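Local atomic coordinates of molybdopterin-guanine dinucleotide biosynthesis adapter protein (Escherichia coli, PDB entry 1NP6), a protein that binds GTP, hydrolyses it weakly, and may act as an adapter for efficient production and use of the molybdopterin-guanine dinucleotide cofactor. Residues R95-T98 and S99-D102; K110-E113 and I114-V118; A124-R127 and P128-V132. All blocks are in the same frame, centred on the assembly; numbering follows the deposited sequence.

How the contacts relate
The three contacts follow one another along one chain of a P-loop fold whose central sheet is parallel. Contact 1 turns the chain between helix 89-95 and strand 103-107; contact 2 brings it into strand 116-120; contact 3 lies in the connection from that strand to strand 137-142. Strands 103-107 and 116-120 flank strand 8-12. Contacts 1 and 2 have centres about 20 Å apart and do not touch, whereas contacts 2 and 3, about 17 Å between centres, meet where V118 CG1 packs on L131 CD2 at 3.9 Å. Contact 1 reaches the second subunit and includes residues predicted to bind GTP; contacts 2 and 3 place side chains near the inferred P-loop site.

Contact 1: R95-T98 and S99-D102; sequences RMDT and SKLD
D97 and K100 are joined round a short 3-10 turn in which two weak backbone bonds follow one another: K100 N to D97 O at 3.3 Å, and L101 N to T98 O, also 3.3 Å. Both N-H groups point well at their acceptors (163° and 166°), so the weakness lies in length rather than direction. On the packed side, the buried side chains of M96 and L101 cross at about a right angle, with M96 SD lying 4.2 Å from L101 CD1. Q66 of the second subunit packs against both, and D97 N donates to the side chain of that same Q66, which places this face at the dimer interface. T98 leans on M5 and I6 of its own chain, and L101 also touches I6.

The other side is polar and looser, for S99 and K100 are exposed. S99 OG donates to D97 OD1 at 3.0 Å, on the syn side but 35° out of the carboxylate plane. The D97 side chain swings its CG opposite the backbone N, which sets OD2 beside the lysine chain: OD2 lies 3.3 Å from K100 CD, with K100 NZ farther off at 3.7 Å, a long salt bridge. S99-D102 are predicted to bind GTP, though this turn involves no nucleotide. Chemically, the hydroxyl bond probably fixes the D97 carboxylate more firmly than the distant ammonium does, which would mainly offset its charge.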
ATOM      1  N   ARG B  95      -8.819   2.207  -4.559  1.00 27.01           N
ATOM      2  CA  ARG B  95      -7.488   1.580  -4.697  1.00 30.36           C
ATOM      3  C   ARG B  95      -7.422   0.241  -3.947  1.00 32.04           C
ATOM      4  O   ARG B  95      -6.467  -0.529  -4.126  1.00 27.72           O
ATOM      5  CB  ARG B  95      -6.360   2.499  -4.226  1.00 32.31           C
ATOM      6  CG  ARG B  95      -6.342   3.923  -4.860  1.00 35.89           C
ATOM      7  CD  ARG B  95      -6.486   3.962  -6.375  1.00 32.08           C
ATOM      8  NE  ARG B  95      -5.326   3.402  -7.076  1.00 34.94           N
ATOM      9  CZ  ARG B  95      -5.293   3.093  -8.368  1.00 43.84           C
ATOM     10  NH1 ARG B  95      -6.361   3.293  -9.135  1.00 45.39           N
ATOM     11  NH2 ARG B  95      -4.184   2.585  -8.902  1.00 37.45           N
ATOM     12  N   MET B  96      -8.440  -0.040  -3.139  1.00 30.85           N
ATOM     13  CA  MET B  96      -8.580  -1.366  -2.490  1.00 42.51           C
ATOM     14  C   MET B  96      -9.039  -2.427  -3.496  1.00 45.94           C
ATOM     15  O   MET B  96      -9.669  -2.088  -4.506  1.00 29.17           O
ATOM     16  CB  MET B  96      -9.556  -1.294  -1.298  1.00 38.40           C
ATOM     17  CG  MET B  96      -8.949  -0.634  -0.058  1.00 43.96           C
ATOM     18  SD  MET B  96     -10.106  -0.376   1.322  1.00 40.40           S
ATOM     19  CE  MET B  96      -9.115  -0.672   2.679  1.00 30.85           C
ATOM     20  N   ASP B  97      -8.706  -3.697  -3.237  1.00 27.37           N
ATOM     21  CA  ASP B  97      -9.168  -4.810  -4.069  1.00 34.22           C
ATOM     22  C   ASP B  97     -10.524  -5.276  -3.524  1.00 46.95           C
ATOM     23  O   ASP B  97     -10.594  -6.140  -2.624  1.00 29.06           O
ATOM     24  CB  ASP B  97      -8.126  -5.956  -4.078  1.00 38.75           C
ATOM     25  CG  ASP B  97      -8.513  -7.125  -5.001  1.00 57.55           C
ATOM     26  OD1 ASP B  97      -9.546  -7.039  -5.699  1.00 43.69           O
ATOM     27  OD2 ASP B  97      -7.834  -8.182  -5.084  1.00 46.50           O
ATOM     28  N   THR B  98     -11.600  -4.695  -4.063  1.00 31.48           N
ATOM     29  CA  THR B  98     -12.951  -4.884  -3.510  1.00 36.51           C
ATOM     30  C   THR B  98     -13.593  -6.210  -3.899  1.00 40.51           C
ATOM     31  O   THR B  98     -14.643  -6.580  -3.361  1.00 48.15           O
ATOM     32  CB  THR B  98     -13.900  -3.707  -3.895  1.00 40.70           C
ATOM     33  OG1 THR B  98     -13.602  -3.261  -5.226  1.00 43.66           O
ATOM     34  CG2 THR B  98     -13.623  -2.487  -3.026  1.00 38.44           C
ATOM     35  N   SER B  99     -12.959  -6.913  -4.832  1.00 42.66           N
ATOM     36  CA  SER B  99     -13.341  -8.273  -5.189  1.00 51.28           C
ATOM     37  C   SER B  99     -13.211  -9.247  -4.002  1.00 56.92           C
ATOM     38  O   SER B  99     -13.808 -10.324  -4.020  1.00 51.59           O
ATOM     39  CB  SER B  99     -12.505  -8.759  -6.385  1.00 53.42           C
ATOM     40  OG  SER B  99     -11.301  -9.395  -5.970  1.00 58.31           O
ATOM     41  N   LYS B 100     -12.437  -8.864  -2.983  1.00 44.99           N
ATOM     42  CA  LYS B 100     -12.200  -9.720  -1.810  1.00 39.00           C
ATOM     43  C   LYS B 100     -12.712  -9.092  -0.501  1.00 44.91           C
ATOM     44  O   LYS B 100     -12.329  -9.528   0.591  1.00 37.57           O
ATOM     45  CB  LYS B 100     -10.704 -10.025  -1.652  1.00 54.96           C
ATOM     46  CG  LYS B 100     -10.004 -10.620  -2.856  1.00 66.48           C
ATOM     47  CD  LYS B 100      -8.492 -10.388  -2.751  1.00 80.11           C
ATOM     48  CE  LYS B 100      -7.696 -11.676  -2.927  1.00 85.69           C
ATOM     49  NZ  LYS B 100      -6.680 -11.574  -4.017  1.00 77.34           N
ATOM     50  N   LEU B 101     -13.547  -8.056  -0.608  1.00 43.83           N
ATOM     51  CA  LEU B 101     -14.075  -7.346   0.570  1.00 46.48           C
ATOM     52  C   LEU B 101     -15.584  -7.202   0.483  1.00 43.88           C
ATOM     53  O   LEU B 101     -16.142  -7.152  -0.614  1.00 38.64           O
ATOM     54  CB  LEU B 101     -13.442  -5.948   0.718  1.00 36.96           C
ATOM     55  CG  LEU B 101     -11.934  -5.773   0.982  1.00 42.82           C
ATOM     56  CD1 LEU B 101     -11.561  -4.292   0.921  1.00 31.93           C
ATOM     57  CD2 LEU B 101     -11.431  -6.390   2.324  1.00 29.27           C
ATOM     58  N   ASP B 102     -16.235  -7.098   1.639  1.00 35.68           N
ATOM     59  CA  ASP B 102     -17.690  -6.920   1.731  1.00 37.16           C
ATOM     60  C   ASP B 102     -18.128  -5.554   2.258  1.00 35.21           C
ATOM     61  O   ASP B 102     -19.273  -5.159   2.069  1.00 44.11           O
ATOM     62  CB  ASP B 102     -18.282  -7.994   2.648  1.00 38.72           C
ATOM     63  CG  ASP B 102     -17.938  -9.399   2.194  1.00 48.50           C
ATOM     64  OD1 ASP B 102     -18.214  -9.723   1.024  1.00 40.65           O
ATOM     65  OD2 ASP B 102     -17.387 -10.249   2.932  1.00 43.01           O
TER

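Contact 2: K110-E113 and I114-V118; sequences KHEE and IAKIV
The flat group gripped here is the peptide carbonyl of E112, which receives K116 NZ 16° from its plane and thus off both faces. NZ stands 3.2 Å from E112 O, and the C=O...N angle of 158° makes the approach nearly end-on. The second donor to the same oxygen is I114 N, at 3.4 Å with an N-H...O angle of 140°, a weak bond. Across the contact the other flat group, the E112 carboxylate, meets only the aliphatic part of the lysine, OE1 lying 4.4 Å from K116 CD; OE2 accepts a weak bond from F109 N.

A bond from residue i+2 back to the carbonyl of residue i, with E113 in the middle at negative phi and positive psi, fits an inverse gamma turn. This turn directs the chain into strand 116-120, which runs parallel to strand 8-12 of the P-loop fold. E112 and I114 pack on A12 and A10 of that strand, and the side chain of E112 comes within about 6 Å of that of K19, an inferred GTP-binding residue.

K116 reaches back because its chain bends twice, at chi2 and chi3, carrying NZ over the turn. A leucine in its place, lacking the ammonium, would probably leave E112 O with the weak bond from I114 N and the buried E112 carboxylate with less compensating charge nearby. That charge does not touch the carboxylate, since K116 NZ and E112 OE1 are 5.4 Å apart; its long, weak ion pair is with D134.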
ATOM      1  N   LYS B 110     -11.257  14.226   9.499  1.00 68.50           N
ATOM      2  CA  LYS B 110     -11.984  15.445   9.873  1.00 71.60           C
ATOM      3  C   LYS B 110     -13.331  15.539   9.156  1.00 68.47           C
ATOM      4  O   LYS B 110     -14.344  15.890   9.766  1.00 59.59           O
ATOM      5  CB  LYS B 110     -11.144  16.682   9.545  1.00 77.97           C
ATOM      6  CG  LYS B 110     -10.933  17.640  10.709  1.00 86.16           C
ATOM      7  CD  LYS B 110     -10.069  18.833  10.297  1.00 72.92           C
ATOM      8  CE  LYS B 110      -8.587  18.573  10.559  1.00 81.58           C
ATOM      9  NZ  LYS B 110      -7.937  17.882   9.410  1.00 76.96           N
ATOM     10  N   HIS B 111     -13.335  15.216   7.863  1.00 61.20           N
ATOM     11  CA  HIS B 111     -14.554  15.239   7.068  1.00 62.91           C
ATOM     12  C   HIS B 111     -14.838  13.876   6.444  1.00 68.45           C
ATOM     13  O   HIS B 111     -14.037  13.368   5.648  1.00 71.22           O
ATOM     14  CB  HIS B 111     -14.469  16.327   6.001  1.00 72.43           C
ATOM     15  CG  HIS B 111     -14.328  17.709   6.564  1.00 89.17           C
ATOM     16  ND1 HIS B 111     -15.380  18.598   6.627  1.00 92.19           N
ATOM     17  CD2 HIS B 111     -13.259  18.351   7.094  1.00 88.37           C
ATOM     18  CE1 HIS B 111     -14.963  19.731   7.168  1.00 91.09           C
ATOM     19  NE2 HIS B 111     -13.680  19.606   7.461  1.00 86.94           N
ATOM     20  N   GLU B 112     -15.976  13.291   6.828  1.00 63.48           N
ATOM     21  CA  GLU B 112     -16.417  11.969   6.349  1.00 60.29           C
ATOM     22  C   GLU B 112     -17.896  11.977   5.969  1.00 52.25           C
ATOM     23  O   GLU B 112     -18.774  11.870   6.835  1.00 58.07           O
ATOM     24  CB  GLU B 112     -16.145  10.871   7.397  1.00 53.11           C
ATOM     25  CG  GLU B 112     -15.289  11.325   8.564  1.00 63.30           C
ATOM     26  CD  GLU B 112     -14.902  10.197   9.498  1.00 59.20           C
ATOM     27  OE1 GLU B 112     -15.552  10.063  10.556  1.00 40.61           O
ATOM     28  OE2 GLU B 112     -13.939   9.471   9.178  1.00 45.12           O
ATOM     29  N   GLU B 113     -18.168  12.069   4.671  1.00 65.64           N
ATOM     30  CA  GLU B 113     -19.524  12.306   4.178  1.00 60.91           C
ATOM     31  C   GLU B 113     -20.208  11.051   3.625  1.00 67.52           C
ATOM     32  O   GLU B 113     -20.528  10.972   2.431  1.00 62.62           O
ATOM     33  CB  GLU B 113     -19.508  13.449   3.156  1.00 73.97           C
ATOM     34  CG  GLU B 113     -19.253  14.822   3.774  1.00 81.47           C
ATOM     35  CD  GLU B 113     -17.779  15.209   3.835  1.00 88.78           C
ATOM     36  OE1 GLU B 113     -16.903  14.315   3.877  1.00 95.19           O
ATOM     37  OE2 GLU B 113     -17.487  16.425   3.849  1.00 94.36           O
ATOM     38  N   ILE B 114     -20.439  10.079   4.519  1.00 53.69           N
ATOM     39  CA  ILE B 114     -21.076   8.789   4.193  1.00 46.40           C
ATOM     40  C   ILE B 114     -21.854   8.238   5.412  1.00 29.65           C
ATOM     41  O   ILE B 114     -21.766   8.808   6.491  1.00 44.09           O
ATOM     42  CB  ILE B 114     -20.008   7.765   3.728  1.00 54.75           C
ATOM     43  CG1 ILE B 114     -18.596   8.199   4.161  1.00 65.76           C
ATOM     44  CG2 ILE B 114     -20.071   7.573   2.214  1.00 66.62           C
ATOM     45  CD1 ILE B 114     -17.923   7.269   5.160  1.00 35.32           C
ATOM     46  N   ALA B 115     -22.627   7.166   5.224  1.00 32.39           N
ATOM     47  CA  ALA B 115     -23.304   6.480   6.344  1.00 45.04           C
ATOM     48  C   ALA B 115     -22.367   6.386   7.551  1.00 35.12           C
ATOM     49  O   ALA B 115     -21.177   6.103   7.383  1.00 30.23           O
ATOM     50  CB  ALA B 115     -23.772   5.097   5.935  1.00 37.11           C
ATOM     51  N   LYS B 116     -22.910   6.645   8.742  1.00 32.95           N
ATOM     52  CA  LYS B 116     -22.084   6.869   9.925  1.00 43.26           C
ATOM     53  C   LYS B 116     -22.749   6.403  11.223  1.00 36.86           C
ATOM     54  O   LYS B 116     -23.946   6.625  11.433  1.00 40.42           O
ATOM     55  CB  LYS B 116     -21.783   8.368  10.034  1.00 42.72           C
ATOM     56  CG  LYS B 116     -20.455   8.728  10.655  1.00 60.82           C
ATOM     57  CD  LYS B 116     -19.875  10.008  10.032  1.00 72.73           C
ATOM     58  CE  LYS B 116     -20.924  11.116   9.876  1.00 57.68           C
ATOM     59  NZ  LYS B 116     -20.293  12.427   9.554  1.00 64.75           N
ATOM     60  N   ILE B 117     -21.963   5.778  12.097  1.00 37.88           N
ATOM     61  CA  ILE B 117     -22.385   5.534  13.483  1.00 27.94           C
ATOM     62  C   ILE B 117     -21.573   6.468  14.378  1.00 22.70           C
ATOM     63  O   ILE B 117     -20.358   6.584  14.220  1.00 26.39           O
ATOM     64  CB  ILE B 117     -22.207   4.028  13.861  1.00 34.22           C
ATOM     65  CG1 ILE B 117     -23.179   3.187  13.026  1.00 36.03           C
ATOM     66  CG2 ILE B 117     -22.400   3.807  15.399  1.00 31.36           C
ATOM     67  CD1 ILE B 117     -22.930   1.688  13.060  1.00 30.26           C
ATOM     68  N   VAL B 118     -22.266   7.176  15.270  1.00 24.50           N
ATOM     69  CA  VAL B 118     -21.668   8.153  16.176  1.00 30.40           C
ATOM     70  C   VAL B 118     -21.623   7.532  17.583  1.00 32.48           C
ATOM     71  O   VAL B 118     -22.542   6.842  17.974  1.00 35.22           O
ATOM     72  CB  VAL B 118     -22.494   9.467  16.199  1.00 43.86           C
ATOM     73  CG1 VAL B 118     -22.027  10.447  17.302  1.00 35.61           C
ATOM     74  CG2 VAL B 118     -22.430  10.137  14.840  1.00 40.97           C
TER

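Contact 3: A124-R127 and P128-V132; sequences AGHR and PEELV
A histidine-carboxylate hydrogen bond closes this surface loop near the inferred GTP site: H126, whose side chain is about 5 Å from that of T17, donates from ND1 to E130 OE2 at 3.0 Å. The N-H...O angle is 163°, and the oxygen lies close to the imidazole plane, so the ring uses its edge. The carboxylate is turned quite differently. Its plane stands 87° from the ring, and ND1 approaches OE2 from above, 69° out of the carboxylate plane.

The other oxygen of E130 is occupied as well. R127 N donates to E130 OE1 at 2.9 Å, so a single side chain grips two successive residues, one by its imidazole and one by its backbone. E130 gets there with CG between its backbone N and carbonyl carbon and the chain extended beyond, which sends the carboxylate back across the turn and limits its rotation through both oxygens.

The loop connects strand 116-120 to strand 137-142 of the P-loop fold, and residues 128-130 form one 3-10 turn in it. L131 N, just past the turn, bonds back to P128 O at 3.1 Å. A backbone bond from E130 N to R127 O has suitable geometry too, although the position of that oxygen is doubtful. E129 OE1 lies 3.4 Å from R127 CB, an approach to the aliphatic root of the arginine; the opposite charges stay apart, with R127 NH1 5.2 Å from E129 OE1. P128 and L131 pack inward on F120, while W14 stacks on the H126 ring and also touches E130 and L131.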
ATOM      1  N   ALA B 124     -16.895  11.012  29.395  1.00 49.56           N
ATOM      2  CA  ALA B 124     -15.879  11.664  28.588  1.00 48.19           C
ATOM      3  C   ALA B 124     -15.937  13.189  28.754  1.00 42.78           C
ATOM      4  O   ALA B 124     -15.081  13.905  28.235  1.00 41.84           O
ATOM      5  CB  ALA B 124     -15.999  11.243  27.132  1.00 51.28           C
ATOM      6  N   GLY B 125     -16.948  13.658  29.492  1.00 41.83           N
ATOM      7  CA  GLY B 125     -17.070  15.041  29.919  1.00 46.48           C
ATOM      8  C   GLY B 125     -17.915  15.959  29.052  1.00 49.91           C
ATOM      9  O   GLY B 125     -18.090  17.127  29.392  1.00 51.14           O
ATOM     10  N   HIS B 126     -18.411  15.440  27.930  1.00 41.61           N
ATOM     11  CA  HIS B 126     -19.319  16.180  27.039  1.00 44.24           C
ATOM     12  C   HIS B 126     -20.789  15.926  27.380  1.00 46.02           C
ATOM     13  O   HIS B 126     -21.175  14.813  27.748  1.00 49.58           O
ATOM     14  CB  HIS B 126     -19.111  15.761  25.588  1.00 39.14           C
ATOM     15  CG  HIS B 126     -17.736  16.016  25.061  1.00 53.44           C
ATOM     16  ND1 HIS B 126     -17.362  17.223  24.507  1.00 62.74           N
ATOM     17  CD2 HIS B 126     -16.651  15.210  24.975  1.00 69.67           C
ATOM     18  CE1 HIS B 126     -16.102  17.152  24.114  1.00 74.50           C
ATOM     19  NE2 HIS B 126     -15.649  15.941  24.384  1.00 65.19           N
ATOM     20  N   ARG B 127     -21.609  16.961  27.230  1.00 59.24           N
ATOM     21  CA  ARG B 127     -23.055  16.824  27.366  1.00 55.78           C
ATOM     22  C   ARG B 127     -23.651  16.224  26.080  1.00 52.04           C
ATOM     23  O   ARG B 127     -23.150  16.490  24.986  1.00 45.78           O
ATOM     24  CB  ARG B 127     -23.683  18.185  27.686  1.00 71.21           C
ATOM     25  CG  ARG B 127     -23.735  18.497  29.180  1.00 73.30           C
ATOM     26  CD  ARG B 127     -23.595  19.980  29.522  1.00 94.04           C
ATOM     27  NE  ARG B 127     -23.337  20.185  30.950  1.00102.94           N
ATOM     28  CZ  ARG B 127     -24.154  20.818  31.791  1.00 99.96           C
ATOM     29  NH1 ARG B 127     -25.301  21.333  31.362  1.00 98.97           N
ATOM     30  NH2 ARG B 127     -23.823  20.939  33.070  1.00 97.07           N
ATOM     31  N   PRO B 128     -24.715  15.427  26.198  1.00 39.24           N
ATOM     32  CA  PRO B 128     -25.303  14.755  25.027  1.00 47.34           C
ATOM     33  C   PRO B 128     -25.891  15.769  24.047  1.00 56.09           C
ATOM     34  O   PRO B 128     -25.957  15.504  22.849  1.00 49.64           O
ATOM     35  CB  PRO B 128     -26.428  13.908  25.630  1.00 56.02           C
ATOM     36  CG  PRO B 128     -26.121  13.830  27.085  1.00 57.62           C
ATOM     37  CD  PRO B 128     -25.479  15.150  27.424  1.00 36.45           C
ATOM     38  N   GLU B 129     -26.298  16.922  24.574  1.00 59.09           N
ATOM     39  CA  GLU B 129     -26.865  18.008  23.781  1.00 58.82           C
ATOM     40  C   GLU B 129     -25.875  18.542  22.759  1.00 58.59           C
ATOM     41  O   GLU B 129     -26.282  19.139  21.762  1.00 60.44           O
ATOM     42  CB  GLU B 129     -27.343  19.149  24.692  1.00 52.65           C
ATOM     43  CG  GLU B 129     -28.539  18.804  25.574  1.00 62.21           C
ATOM     44  CD  GLU B 129     -28.148  18.200  26.922  1.00 71.57           C
ATOM     45  OE1 GLU B 129     -27.015  18.433  27.395  1.00 76.61           O
ATOM     46  OE2 GLU B 129     -28.983  17.488  27.518  1.00 76.08           O
ATOM     47  N   GLU B 130     -24.580  18.327  22.997  1.00 57.94           N
ATOM     48  CA  GLU B 130     -23.550  18.813  22.069  1.00 53.79           C
ATOM     49  C   GLU B 130     -23.189  17.838  20.931  1.00 47.45           C
ATOM     50  O   GLU B 130     -22.319  18.139  20.111  1.00 60.27           O
ATOM     51  CB  GLU B 130     -22.303  19.351  22.807  1.00 63.33           C
ATOM     52  CG  GLU B 130     -21.564  18.359  23.691  1.00 72.90           C
ATOM     53  CD  GLU B 130     -20.395  18.979  24.450  1.00 75.83           C
ATOM     54  OE1 GLU B 130     -20.486  19.113  25.692  1.00 62.78           O
ATOM     55  OE2 GLU B 130     -19.378  19.323  23.808  1.00 73.39           O
ATOM     56  N   LEU B 131     -23.874  16.692  20.871  1.00 41.08           N
ATOM     57  CA  LEU B 131     -23.740  15.766  19.740  1.00 58.45           C
ATOM     58  C   LEU B 131     -24.299  16.361  18.442  1.00 66.88           C
ATOM     59  O   LEU B 131     -25.430  16.859  18.416  1.00 58.86           O
ATOM     60  CB  LEU B 131     -24.466  14.447  20.022  1.00 49.67           C
ATOM     61  CG  LEU B 131     -23.788  13.412  20.917  1.00 51.24           C
ATOM     62  CD1 LEU B 131     -24.757  12.277  21.212  1.00 55.97           C
ATOM     63  CD2 LEU B 131     -22.499  12.879  20.303  1.00 50.56           C
ATOM     64  N   VAL B 132     -23.506  16.291  17.373  1.00 66.59           N
ATOM     65  CA  VAL B 132     -23.934  16.742  16.045  1.00 59.28           C
ATOM     66  C   VAL B 132     -24.367  15.543  15.183  1.00 60.37           C
ATOM     67  O   VAL B 132     -23.538  14.744  14.744  1.00 66.04           O
ATOM     68  CB  VAL B 132     -22.857  17.644  15.334  1.00 57.62           C
ATOM     69  CG1 VAL B 132     -22.520  18.859  16.179  1.00 57.23           C
ATOM     70  CG2 VAL B 132     -21.576  16.878  15.010  1.00 68.83           C
TER